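Local coordinates for SusD superfamily protein (Bacteroides fragilis, PDB 3L22) that is a SusD-family protein that probably binds sugars at the bacterial outer membrane, and binds zinc ions, at residues G27-I32 with T196-A201; K44-F49 with Q320-F325; E22-G27 with N96-S101; G36-M41 with W85-L90. One frame throughout, in Å; residues are numbered along the deposited sequence.

Contacts 1, 3 and 4 lie in the helical N-terminal half and are linked pairwise by helices or direct touch. Helix 18-33 supplies one side of contacts 1 and 3, whose centres are about 12 Å apart and which have Gly27 in common. Helix 79-103 serves contacts 3 and 4, about 17 Å apart between centres. The chain leaves helix 18-33 through the loop of contact 4 and enters helix 44-52 of contact 2, about 13 Å between these two centres. Contact 4 is nested within the loops closed by contacts 1 and 3. Contact 2, closest to the centre of the chain, closes a loop of 270 residues and ties this half to strand 322-326, in the SusD family part of the sequence.

Contact 1: residues G27-I32 with T196-A201; sequences GLYAAI and THATQA. With ZN (zinc ion), chain B.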
loop_
_atom_site.group_PDB
_atom_site.type_symbol
_atom_site.label_atom_id
_atom_site.label_comp_id
_atom_site.label_asym_id
_atom_site.label_seq_id
_atom_site.Cartn_x
_atom_site.Cartn_y
_atom_site.Cartn_z
ATOM N N GLY A 27 13.187 2.042 -14.512
ATOM C CA GLY A 27 13.422 3.215 -13.651
ATOM C C GLY A 27 12.134 3.743 -13.009
ATOM O O GLY A 27 12.192 4.329 -11.933
ATOM N N LEU A 28 10.982 3.549 -13.655
ATOM C CA LEU A 28 9.697 3.953 -13.045
ATOM C C LEU A 28 9.403 3.126 -11.810
ATOM O O LEU A 28 9.038 3.663 -10.750
ATOM C CB LEU A 28 8.534 3.860 -14.065
ATOM C CG LEU A 28 8.748 4.593 -15.406
ATOM C CD1 LEU A 28 7.491 4.480 -16.319
ATOM C CD2 LEU A 28 9.114 6.071 -15.165
ATOM N N TYR A 29 9.629 1.822 -11.916
ATOM C CA TYR A 29 9.442 0.933 -10.780
ATOM C C TYR A 29 10.464 1.246 -9.676
ATOM O O TYR A 29 10.121 1.182 -8.495
ATOM C CB TYR A 29 9.559 -0.545 -11.197
ATOM C CG TYR A 29 8.418 -1.033 -12.028
ATOM C CD1 TYR A 29 7.195 -1.309 -11.465
ATOM C CD2 TYR A 29 8.552 -1.191 -13.416
ATOM C CE1 TYR A 29 6.120 -1.747 -12.253
ATOM C CE2 TYR A 29 7.498 -1.632 -14.193
ATOM C CZ TYR A 29 6.276 -1.899 -13.604
ATOM O OH TYR A 29 5.228 -2.357 -14.391
ATOM N N ALA A 30 11.691 1.601 -10.049
ATOM C CA ALA A 30 12.708 1.979 -9.047
ATOM C C ALA A 30 12.269 3.269 -8.377
ATOM O O ALA A 30 12.422 3.398 -7.168
ATOM C CB ALA A 30 14.183 2.102 -9.641
ATOM N N ALA A 31 11.699 4.192 -9.146
ATOM C CA ALA A 31 11.362 5.520 -8.610
ATOM C C ALA A 31 10.290 5.469 -7.534
ATOM O O ALA A 31 10.261 6.328 -6.661
ATOM C CB ALA A 31 10.944 6.474 -9.728
ATOM N N ILE A 32 9.380 4.493 -7.588
ATOM C CA ILE A 32 8.380 4.382 -6.529
ATOM C C ILE A 32 8.867 3.583 -5.314
ATOM O O ILE A 32 8.170 3.563 -4.293
ATOM C CB ILE A 32 7.012 3.785 -6.949
ATOM C CG1 ILE A 32 7.142 2.420 -7.567
ATOM C CG2 ILE A 32 6.219 4.772 -7.770
ATOM C CD1 ILE A 32 5.817 1.715 -7.599
ATOM N N THR A 196 7.144 -8.434 -10.304
ATOM C CA THR A 196 7.829 -7.153 -10.183
ATOM C C THR A 196 7.466 -6.142 -11.280
ATOM O O THR A 196 7.830 -4.975 -11.151
ATOM C CB THR A 196 9.342 -7.333 -10.154
ATOM O OG1 THR A 196 9.785 -7.778 -11.440
ATOM C CG2 THR A 196 9.724 -8.376 -9.039
ATOM N N HIS A 197 6.751 -6.563 -12.328
ATOM C CA HIS A 197 6.061 -5.641 -13.251
ATOM C C HIS A 197 4.581 -5.745 -12.974
ATOM O O HIS A 197 4.117 -6.788 -12.504
ATOM C CB HIS A 197 6.303 -5.999 -14.736
ATOM C CG HIS A 197 7.675 -5.677 -15.235
ATOM N ND1 HIS A 197 7.978 -5.586 -16.577
ATOM C CD2 HIS A 197 8.829 -5.428 -14.574
ATOM C CE1 HIS A 197 9.253 -5.280 -16.725
ATOM N NE2 HIS A 197 9.797 -5.179 -15.522
ATOM N N ALA A 198 3.848 -4.674 -13.278
ATOM C CA ALA A 198 2.401 -4.662 -13.189
ATOM C C ALA A 198 1.743 -5.627 -14.168
ATOM O O ALA A 198 1.960 -5.551 -15.385
ATOM C CB ALA A 198 1.836 -3.231 -13.428
ATOM N N THR A 199 0.965 -6.545 -13.614
ATOM C CA THR A 199 0.118 -7.449 -14.364
ATOM C C THR A 199 -1.314 -6.925 -14.381
ATOM O O THR A 199 -1.645 -5.970 -13.670
ATOM C CB THR A 199 0.110 -8.824 -13.705
ATOM O OG1 THR A 199 -0.228 -8.690 -12.304
ATOM C CG2 THR A 199 1.475 -9.529 -13.901
ATOM N N GLN A 200 -2.169 -7.569 -15.168
ATOM C CA GLN A 200 -3.585 -7.296 -15.108
ATOM C C GLN A 200 -4.098 -7.482 -13.687
ATOM O O GLN A 200 -4.853 -6.634 -13.182
ATOM C CB GLN A 200 -4.353 -8.184 -16.094
ATOM C CG GLN A 200 -3.979 -7.845 -17.539
ATOM C CD GLN A 200 -4.835 -8.547 -18.555
ATOM O OE1 GLN A 200 -6.017 -8.820 -18.288
ATOM N NE2 GLN A 200 -4.244 -8.880 -19.718
ATOM N N ALA A 201 -3.663 -8.550 -13.007
ATOM C CA ALA A 201 -4.026 -8.758 -11.576
ATOM C C ALA A 201 -3.634 -7.598 -10.668
ATOM O O ALA A 201 -4.413 -7.202 -9.808
ATOM C CB ALA A 201 -3.404 -10.060 -11.047
HETATM ZN ZN ZN B . 6.671 -5.618 -18.084
HETATM O O HOH W 1 5.936 -7.422 -18.079
HETATM O O HOH W 2 7.640 -5.237 -20.083
#
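Two groups grip Tyr29 OH beside the zinc site. It accepts a nearly straight bond from the backbone N-H of Ala198 (Ala198 N to Tyr29 OH 2.9 Å, 172° at the hydrogen), and it is also hydrogen-bonded to Glu119 OE1. The other carboxylate oxygen, Glu119 OE2, binds the zinc ion, so Tyr29 is a second-shell residue that probably helps to orient a first-shell ligand. His197 is the other protein ligand: ND1 sits 2.0 Å from the zinc ion, and waters 1 and 2 fill two more positions at 1.9 and 2.2 Å. The far nitrogen, His197 NE2, bonds to Asn26 OD1 at 3.0 Å, which holds the imidazole at both nitrogens. The Tyr29 and His197 rings lie almost parallel, 10° between planes, but are slid apart with centroids 5.1 Å from each other; Tyr29 CE2 lies over the imidazole, towards its rim. Thr196 O lies over a face of the phenol ring, 3.7 Å from Tyr29 CD1. With its CG beside the backbone N (chi1 -70°), Tyr29 reaches from helix 18-33 across to the short link between helices 192-196 and 200-213. Helix 113-131 backs this junction, with Val123 against Tyr29 and Phe122 against Ala198, while Phe251 of strand 249-253 also touches the tyrosine.

Contact 2: residues K44-F49 with Q320-F325; sequences KSYLVF and QWVPIF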
loop_
_atom_site.group_PDB
_atom_site.type_symbol
_atom_site.label_atom_id
_atom_site.label_comp_id
_atom_site.label_asym_id
_atom_site.label_seq_id
_atom_site.Cartn_x
_atom_site.Cartn_y
_atom_site.Cartn_z
ATOM N N LYS A 44 10.474 4.034 3.853
ATOM C CA LYS A 44 9.780 4.810 4.878
ATOM C C LYS A 44 8.312 5.128 4.556
ATOM O O LYS A 44 7.504 5.183 5.484
ATOM C CB LYS A 44 10.548 6.118 5.203
ATOM C CG LYS A 44 11.822 5.860 6.049
ATOM C CD LYS A 44 12.583 7.132 6.420
ATOM C CE LYS A 44 11.816 7.986 7.435
ATOM N NZ LYS A 44 12.519 9.241 7.664
ATOM N N SER A 45 7.965 5.370 3.298
ATOM C CA SER A 45 6.564 5.708 2.947
ATOM C C SER A 45 5.615 4.523 3.004
ATOM O O SER A 45 4.403 4.691 3.241
ATOM C CB SER A 45 6.475 6.483 1.621
ATOM O OG SER A 45 7.214 7.721 1.731
ATOM N N TYR A 46 6.146 3.300 2.928
ATOM C CA TYR A 46 5.339 2.127 3.213
ATOM C C TYR A 46 5.172 1.963 4.714
ATOM O O TYR A 46 4.071 1.718 5.202
ATOM C CB TYR A 46 6.059 0.923 2.651
ATOM C CG TYR A 46 5.435 -0.470 2.695
ATOM C CD1 TYR A 46 4.632 -0.923 1.664
ATOM C CD2 TYR A 46 5.728 -1.347 3.713
ATOM C CE1 TYR A 46 4.126 -2.220 1.640
ATOM C CE2 TYR A 46 5.236 -2.655 3.714
ATOM C CZ TYR A 46 4.462 -3.087 2.657
ATOM O OH TYR A 46 4.062 -4.394 2.616
ATOM N N LEU A 47 6.275 2.119 5.451
ATOM C CA LEU A 47 6.255 2.102 6.901
ATOM C C LEU A 47 5.283 3.140 7.483
ATOM O O LEU A 47 4.691 2.908 8.543
ATOM C CB LEU A 47 7.667 2.346 7.463
ATOM C CG LEU A 47 8.606 1.145 7.318
ATOM C CD1 LEU A 47 10.090 1.557 7.210
ATOM C CD2 LEU A 47 8.360 0.140 8.430
ATOM N N VAL A 48 5.125 4.273 6.790
ATOM C CA VAL A 48 4.160 5.284 7.174
ATOM C C VAL A 48 2.773 4.699 7.401
ATOM O O VAL A 48 2.134 5.041 8.387
ATOM C CB VAL A 48 4.106 6.457 6.143
ATOM C CG1 VAL A 48 2.748 7.192 6.191
ATOM C CG2 VAL A 48 5.267 7.375 6.392
ATOM N N PHE A 49 2.326 3.804 6.521
ATOM C CA PHE A 49 0.972 3.252 6.658
ATOM C C PHE A 49 0.800 2.304 7.849
ATOM O O PHE A 49 -0.300 2.249 8.416
ATOM C CB PHE A 49 0.451 2.719 5.322
ATOM C CG PHE A 49 0.356 3.808 4.292
ATOM C CD1 PHE A 49 -0.641 4.786 4.393
ATOM C CD2 PHE A 49 1.297 3.928 3.290
ATOM C CE1 PHE A 49 -0.722 5.834 3.474
ATOM C CE2 PHE A 49 1.214 4.976 2.362
ATOM C CZ PHE A 49 0.199 5.925 2.467
ATOM N N GLN A 320 14.934 -8.253 1.489
ATOM C CA GLN A 320 13.544 -8.703 1.477
ATOM C C GLN A 320 12.689 -7.779 0.617
ATOM O O GLN A 320 12.759 -6.542 0.743
ATOM C CB GLN A 320 12.979 -8.825 2.878
ATOM C CG GLN A 320 13.628 -9.975 3.658
ATOM C CD GLN A 320 13.350 -9.951 5.185
ATOM O OE1 GLN A 320 13.743 -9.012 5.917
ATOM N NE2 GLN A 320 12.710 -11.007 5.672
ATOM N N TRP A 321 11.907 -8.380 -0.267
ATOM C CA TRP A 321 10.980 -7.627 -1.116
ATOM C C TRP A 321 9.814 -7.034 -0.308
ATOM O O TRP A 321 9.418 -7.583 0.729
ATOM C CB TRP A 321 10.408 -8.546 -2.184
ATOM C CG TRP A 321 11.385 -9.016 -3.238
ATOM C CD1 TRP A 321 12.764 -9.027 -3.175
ATOM C CD2 TRP A 321 11.044 -9.623 -4.473
ATOM N NE1 TRP A 321 13.286 -9.544 -4.327
ATOM C CE2 TRP A 321 12.252 -9.927 -5.142
ATOM C CE3 TRP A 321 9.829 -9.924 -5.102
ATOM C CZ2 TRP A 321 12.277 -10.557 -6.389
ATOM C CZ3 TRP A 321 9.871 -10.549 -6.361
ATOM C CH2 TRP A 321 11.083 -10.833 -6.984
ATOM N N VAL A 322 9.326 -5.875 -0.758
ATOM C CA VAL A 322 8.205 -5.203 -0.166
ATOM C C VAL A 322 6.960 -5.686 -0.909
ATOM O O VAL A 322 6.813 -5.439 -2.109
ATOM C CB VAL A 322 8.377 -3.682 -0.256
ATOM C CG1 VAL A 322 7.149 -2.903 0.360
ATOM C CG2 VAL A 322 9.710 -3.301 0.445
ATOM N N PRO A 323 6.074 -6.430 -0.223
ATOM C CA PRO A 323 4.853 -6.948 -0.826
ATOM C C PRO A 323 3.728 -5.898 -0.875
ATOM O O PRO A 323 3.257 -5.410 0.184
ATOM C CB PRO A 323 4.486 -8.082 0.116
ATOM C CG PRO A 323 4.925 -7.612 1.455
ATOM C CD PRO A 323 6.157 -6.783 1.211
ATOM N N ILE A 324 3.309 -5.524 -2.078
ATOM C CA ILE A 324 2.235 -4.530 -2.251
ATOM C C ILE A 324 0.876 -5.238 -2.277
ATOM O O ILE A 324 0.008 -4.909 -1.497
ATOM C CB ILE A 324 2.464 -3.687 -3.527
ATOM C CG1 ILE A 324 3.831 -2.953 -3.450
ATOM C CG2 ILE A 324 1.325 -2.707 -3.789
ATOM C CD1 ILE A 324 4.021 -1.998 -2.278
ATOM N N PHE A 325 0.704 -6.189 -3.186
ATOM C CA PHE A 325 -0.509 -6.981 -3.306
ATOM C C PHE A 325 -0.175 -8.464 -3.265
ATOM O O PHE A 325 0.690 -8.943 -4.036
ATOM C CB PHE A 325 -1.209 -6.732 -4.656
ATOM C CG PHE A 325 -1.553 -5.296 -4.934
ATOM C CD1 PHE A 325 -2.204 -4.512 -3.989
ATOM C CD2 PHE A 325 -1.276 -4.746 -6.188
ATOM C CE1 PHE A 325 -2.542 -3.218 -4.271
ATOM C CE2 PHE A 325 -1.599 -3.457 -6.472
ATOM C CZ PHE A 325 -2.236 -2.678 -5.515
#
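Tyr46 reaches out from helix 44-52 and lays its ring against Val322, Pro323 and Ile324, where a two-stranded antiparallel sheet (249-253 with 322-326) is broken by a classic beta bulge: Ile324 and Phe325 both face Phe251. With CG anti to the backbone N (chi1 -176°), the tyrosine extends straight towards the strand. Val322 comes from the opposite direction. Its CG1, likewise trans to its own N, drops onto the middle of the ring in a tight CH-pi contact, 3.4 Å from the centroid and 14° off the normal. The phenol then reaches past the valine to the next residue, where Tyr46 OH donates to Pro323 O at 2.8 Å. The acceptor lies at the ring edge, near the ring plane, and the bond is bent at the carbonyl oxygen, with the donor tilted from the carbonyl plane. The proline ring crosses the tyrosine at about a right angle, Pro323 CD 3.5 Å from Tyr46 OH. Leu267 of helix 267-271 and Glu392 also touch the tyrosine, in a fully buried contact. Ile324 slides past the ring in the opposite sense, and both of its torsions near -60° bring CD1 to 3.9 Å from Tyr46 CE1.

Contact 3: residues E22-G27 with N96-S101; sequences EATLNG and NTFLQS
Helix-to-helix packing in the N-terminal bundle brings Phe98 of helix 79-103 against Thr24 and Leu25 of helix 18-33, with Thr24 CA and Phe98 CA 7.2 Å apart. The phenyl ring is the main bridge. Its CG lies trans to the backbone N (chi1 175°), which points the ring at the other helix. Thr24 meets it at the edge, near the ring plane: Thr24 CG2 is 3.8 Å from Phe98 CD1, and the two side chains slide past each other in opposite senses. The threonine divides its branches between two tasks, since OG1 turns back to bond Arg20 O in its own helix while the methyl is presented to the phenyl. At Leu25 the ring meets mostly the base of the residue, with Phe98 CE1 3.9 Å from Leu25 N and Phe98 CZ 4.1 Å from Leu25 CB. The rest of Leu25 runs on towards helix 113-131, touching Tyr116 and the zinc ligand Glu119, and its side chain ends about 5 Å from the zinc ion. Ile21 and Leu28 also touch Phe98, Leu28 CD1 at 3.9 Å from Phe98 CD2, and Ala120 of helix 113-131 touches it too. A phenyl among residues spaced i, i+3, i+4 and i+7 on a partner helix resembles knobs-into-holes packing, in keeping with the helical fold of a family grouped in the TPR clan.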
loop_
_atom_site.group_PDB
_atom_site.type_symbol
_atom_site.label_atom_id
_atom_site.label_comp_id
_atom_site.label_asym_id
_atom_site.label_seq_id
_atom_site.Cartn_x
_atom_site.Cartn_y
_atom_site.Cartn_z
ATOM N N GLU A 22 12.878 -0.052 -22.131
ATOM C CA GLU A 22 12.708 -0.876 -20.967
ATOM C C GLU A 22 13.584 -0.447 -19.785
ATOM O O GLU A 22 13.143 -0.566 -18.677
ATOM C CB GLU A 22 12.947 -2.335 -21.321
ATOM C CG GLU A 22 11.815 -2.840 -22.165
ATOM C CD GLU A 22 12.022 -4.241 -22.710
ATOM O OE1 GLU A 22 12.936 -4.908 -22.227
ATOM O OE2 GLU A 22 11.250 -4.665 -23.605
ATOM N N ALA A 23 14.798 0.061 -20.029
ATOM C CA ALA A 23 15.619 0.571 -18.954
ATOM C C ALA A 23 14.902 1.724 -18.253
ATOM O O ALA A 23 14.928 1.829 -17.027
ATOM C CB ALA A 23 17.029 1.057 -19.483
ATOM N N THR A 24 14.285 2.603 -19.035
ATOM C CA THR A 24 13.559 3.736 -18.465
ATOM C C THR A 24 12.320 3.252 -17.765
ATOM O O THR A 24 12.014 3.736 -16.683
ATOM C CB THR A 24 13.225 4.787 -19.519
ATOM O OG1 THR A 24 14.423 5.099 -20.225
ATOM C CG2 THR A 24 12.670 6.055 -18.900
ATOM N N LEU A 25 11.647 2.254 -18.325
ATOM C CA LEU A 25 10.457 1.677 -17.672
ATOM C C LEU A 25 10.813 1.081 -16.311
ATOM O O LEU A 25 10.144 1.355 -15.291
ATOM C CB LEU A 25 9.809 0.589 -18.545
ATOM C CG LEU A 25 8.615 -0.193 -17.991
ATOM C CD1 LEU A 25 7.550 0.722 -17.571
ATOM C CD2 LEU A 25 8.087 -1.173 -19.020
ATOM N N ASN A 26 11.886 0.295 -16.272
ATOM C CA ASN A 26 12.373 -0.197 -14.968
ATOM C C ASN A 26 12.734 0.909 -14.003
ATOM O O ASN A 26 12.561 0.741 -12.814
ATOM C CB ASN A 26 13.495 -1.222 -15.120
ATOM C CG ASN A 26 12.950 -2.562 -15.650
ATOM O OD1 ASN A 26 11.915 -3.092 -15.156
ATOM N ND2 ASN A 26 13.614 -3.103 -16.671
ATOM N N GLY A 27 13.187 2.042 -14.512
ATOM C CA GLY A 27 13.422 3.215 -13.651
ATOM C C GLY A 27 12.134 3.743 -13.009
ATOM O O GLY A 27 12.192 4.329 -11.933
ATOM N N ASN A 96 5.194 10.689 -16.671
ATOM C CA ASN A 96 4.667 11.661 -17.643
ATOM C C ASN A 96 5.669 11.813 -18.817
ATOM O O ASN A 96 5.274 11.790 -19.991
ATOM C CB ASN A 96 4.439 13.028 -16.989
ATOM C CG ASN A 96 3.391 12.993 -15.857
ATOM O OD1 ASN A 96 2.679 12.021 -15.722
ATOM N ND2 ASN A 96 3.325 14.055 -15.034
ATOM N N THR A 97 6.952 11.932 -18.472
ATOM C CA THR A 97 8.038 12.042 -19.449
ATOM C C THR A 97 8.239 10.779 -20.262
ATOM O O THR A 97 8.340 10.854 -21.477
ATOM C CB THR A 97 9.334 12.443 -18.764
ATOM O OG1 THR A 97 9.028 13.581 -17.965
ATOM C CG2 THR A 97 10.445 12.785 -19.803
ATOM N N PHE A 98 8.250 9.633 -19.598
ATOM C CA PHE A 98 8.301 8.354 -20.286
ATOM C C PHE A 98 7.185 8.248 -21.321
ATOM O O PHE A 98 7.470 7.908 -22.464
ATOM C CB PHE A 98 8.198 7.191 -19.298
ATOM C CG PHE A 98 8.131 5.822 -19.940
ATOM C CD1 PHE A 98 9.285 5.157 -20.303
ATOM C CD2 PHE A 98 6.922 5.168 -20.094
ATOM C CE1 PHE A 98 9.240 3.895 -20.872
ATOM C CE2 PHE A 98 6.857 3.897 -20.646
ATOM C CZ PHE A 98 8.014 3.258 -21.041
ATOM N N LEU A 99 5.936 8.533 -20.926
ATOM C CA LEU A 99 4.814 8.417 -21.866
ATOM C C LEU A 99 4.969 9.350 -23.054
ATOM O O LEU A 99 4.649 8.969 -24.160
ATOM C CB LEU A 99 3.452 8.659 -21.195
ATOM C CG LEU A 99 3.007 7.623 -20.147
ATOM C CD1 LEU A 99 1.781 8.145 -19.361
ATOM C CD2 LEU A 99 2.722 6.267 -20.801
ATOM N N GLN A 100 5.470 10.557 -22.846
ATOM C CA GLN A 100 5.649 11.460 -23.957
ATOM C C GLN A 100 6.777 10.997 -24.880
ATOM O O GLN A 100 6.628 11.060 -26.090
ATOM C CB GLN A 100 5.936 12.868 -23.468
ATOM C CG GLN A 100 6.141 13.880 -24.592
ATOM C CD GLN A 100 6.134 15.291 -24.033
ATOM O OE1 GLN A 100 5.066 15.857 -23.747
ATOM N NE2 GLN A 100 7.327 15.823 -23.769
ATOM N N SER A 101 7.888 10.543 -24.313
ATOM C CA SER A 101 8.976 10.003 -25.137
ATOM C C SER A 101 8.553 8.753 -25.900
ATOM O O SER A 101 8.879 8.607 -27.067
ATOM C CB SER A 101 10.187 9.677 -24.271
ATOM O OG SER A 101 10.652 10.878 -23.678
#

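Contact 4: residues G36-M41 with W85-L90; sequences GTKSLM and WTYAYL
Thr37 and Tyr87 are joined through a single water: water 3 lies 3.0 Å from Thr37 OG1 and 2.8 Å from Tyr87 OH, within hydrogen-bonding geometry of both. Lys38 follows and crosses the tyrosine at about a right angle. Its CB rests over one face of the Tyr87 ring in a CH-pi contact, 3.9 Å from the centroid and 27° off the normal, while its CG lies 3.4 Å from Tyr87 OH. Thr86 CG2 lies over the opposite face, towards the rim, so aliphatic carbons lie over both faces of the phenol ring. The lysine chain bends at chi2 (-72°) and leads its ammonium away to Asp83, at best a long, weak ion pair. Ser39 turns from the helix, and its OG takes the backbone N-H of Lys44 at the start of helix 44-52. Leu40 points back at helix 79-103, with CG trans to its backbone N (chi1 -167°). Its two methyls settle on the helix backbone and the first side-chain carbons: CD2 is 3.7 Å from Ala88 N, and CD1 4.2 Å from Tyr87 CB. At Met41, present as selenomethionine, the chain is tied to helix 18-33 by the backbone bond from Met41 N to Ile32 O, and its side chain packs on Tyr46 and Phe49. Between loop and helix the direct contacts are therefore dispersive, aliphatic carbon on aromatic face and on helix backbone, and a polar link between Thr37 and Tyr87 passes through water.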
loop_
_atom_site.group_PDB
_atom_site.type_symbol
_atom_site.label_atom_id
_atom_site.label_comp_id
_atom_site.label_asym_id
_atom_site.label_seq_id
_atom_site.Cartn_x
_atom_site.Cartn_y
_atom_site.Cartn_z
ATOM N N GLY A 36 19.118 6.021 -3.992
ATOM C CA GLY A 36 20.315 5.808 -3.201
ATOM C C GLY A 36 20.318 6.476 -1.842
ATOM O O GLY A 36 21.040 6.007 -0.939
ATOM N N THR A 37 19.568 7.565 -1.683
ATOM C CA THR A 37 19.564 8.311 -0.416
ATOM C C THR A 37 18.216 8.464 0.263
ATOM O O THR A 37 18.183 8.727 1.435
ATOM C CB THR A 37 20.165 9.699 -0.611
ATOM O OG1 THR A 37 19.554 10.303 -1.760
ATOM C CG2 THR A 37 21.748 9.605 -0.851
ATOM N N LYS A 38 17.108 8.271 -0.442
ATOM C CA LYS A 38 15.765 8.479 0.120
ATOM C C LYS A 38 14.913 7.284 -0.275
ATOM O O LYS A 38 15.313 6.510 -1.157
ATOM C CB LYS A 38 15.170 9.768 -0.433
ATOM C CG LYS A 38 15.962 11.070 -0.027
ATOM C CD LYS A 38 15.744 11.374 1.442
ATOM C CE LYS A 38 16.450 12.651 1.900
ATOM N NZ LYS A 38 15.844 12.994 3.219
ATOM N N SER A 39 13.785 7.109 0.396
ATOM C CA SER A 39 12.920 6.001 0.118
ATOM C C SER A 39 11.485 6.444 -0.046
ATOM O O SER A 39 11.066 7.493 0.486
ATOM C CB SER A 39 13.095 4.920 1.190
ATOM O OG SER A 39 12.704 5.335 2.488
ATOM N N LEU A 40 10.721 5.664 -0.804
ATOM C CA LEU A 40 9.297 5.854 -0.905
ATOM C C LEU A 40 8.609 4.536 -0.485
ATOM O O LEU A 40 8.747 4.131 0.683
ATOM C CB LEU A 40 8.914 6.423 -2.286
ATOM C CG LEU A 40 7.503 6.986 -2.509
ATOM C CD1 LEU A 40 7.288 8.300 -1.741
ATOM C CD2 LEU A 40 7.258 7.226 -4.008
HETATM N N MSE A 41 7.911 3.854 -1.383
HETATM C CA MSE A 41 7.164 2.648 -1.016
HETATM C C MSE A 41 8.038 1.420 -0.807
HETATM O O MSE A 41 7.547 0.395 -0.356
HETATM C CB MSE A 41 6.122 2.362 -2.078
HETATM C CG MSE A 41 5.212 3.527 -2.350
HETATM SE SE MSE A 41 4.500 4.515 -0.783
HETATM C CE MSE A 41 3.582 2.999 0.086
ATOM N N TRP A 85 6.182 13.414 -0.562
ATOM C CA TRP A 85 5.765 14.372 -1.583
ATOM C C TRP A 85 6.767 14.460 -2.748
ATOM O O TRP A 85 6.410 14.235 -3.907
ATOM C CB TRP A 85 5.571 15.759 -0.953
ATOM C CG TRP A 85 4.881 16.719 -1.844
ATOM C CD1 TRP A 85 5.465 17.551 -2.747
ATOM C CD2 TRP A 85 3.464 16.955 -1.934
ATOM N NE1 TRP A 85 4.508 18.273 -3.406
ATOM C CE2 TRP A 85 3.272 17.938 -2.923
ATOM C CE3 TRP A 85 2.344 16.413 -1.294
ATOM C CZ2 TRP A 85 2.005 18.412 -3.281
ATOM C CZ3 TRP A 85 1.093 16.884 -1.637
ATOM C CH2 TRP A 85 0.937 17.895 -2.621
ATOM N N THR A 86 8.001 14.823 -2.425
ATOM C CA THR A 86 9.027 15.002 -3.416
ATOM C C THR A 86 9.217 13.745 -4.256
ATOM O O THR A 86 9.202 13.840 -5.473
ATOM C CB THR A 86 10.348 15.409 -2.758
ATOM O OG1 THR A 86 10.137 16.643 -2.061
ATOM C CG2 THR A 86 11.488 15.618 -3.809
ATOM N N TYR A 87 9.316 12.561 -3.630
ATOM C CA TYR A 87 9.635 11.358 -4.426
ATOM C C TYR A 87 8.437 10.766 -5.169
ATOM O O TYR A 87 8.638 10.196 -6.241
ATOM C CB TYR A 87 10.472 10.335 -3.614
ATOM C CG TYR A 87 11.843 10.922 -3.410
ATOM C CD1 TYR A 87 12.131 11.714 -2.303
ATOM C CD2 TYR A 87 12.823 10.769 -4.374
ATOM C CE1 TYR A 87 13.368 12.318 -2.163
ATOM C CE2 TYR A 87 14.048 11.379 -4.257
ATOM C CZ TYR A 87 14.311 12.133 -3.152
ATOM O OH TYR A 87 15.518 12.709 -3.020
ATOM N N ALA A 88 7.222 10.909 -4.630
ATOM C CA ALA A 88 6.022 10.561 -5.371
ATOM C C ALA A 88 5.919 11.410 -6.644
ATOM O O ALA A 88 5.680 10.867 -7.699
ATOM C CB ALA A 88 4.726 10.695 -4.518
ATOM N N TYR A 89 6.088 12.726 -6.527
ATOM C CA TYR A 89 5.971 13.608 -7.688
ATOM C C TYR A 89 7.118 13.423 -8.662
ATOM O O TYR A 89 6.889 13.554 -9.872
ATOM C CB TYR A 89 5.766 15.112 -7.287
ATOM C CG TYR A 89 4.299 15.398 -7.004
ATOM C CD1 TYR A 89 3.369 15.466 -8.051
ATOM C CD2 TYR A 89 3.823 15.505 -5.706
ATOM C CE1 TYR A 89 2.018 15.642 -7.799
ATOM C CE2 TYR A 89 2.485 15.727 -5.447
ATOM C CZ TYR A 89 1.579 15.789 -6.489
ATOM O OH TYR A 89 0.245 16.001 -6.217
ATOM N N LEU A 90 8.328 13.113 -8.167
ATOM C CA LEU A 90 9.408 12.722 -9.061
ATOM C C LEU A 90 9.044 11.478 -9.866
ATOM O O LEU A 90 9.234 11.434 -11.078
ATOM C CB LEU A 90 10.723 12.436 -8.333
ATOM C CG LEU A 90 11.622 13.619 -8.025
ATOM C CD1 LEU A 90 12.752 13.166 -7.028
ATOM C CD2 LEU A 90 12.202 14.252 -9.364
HETATM O O HOH W 3 17.448 10.827 -3.848
#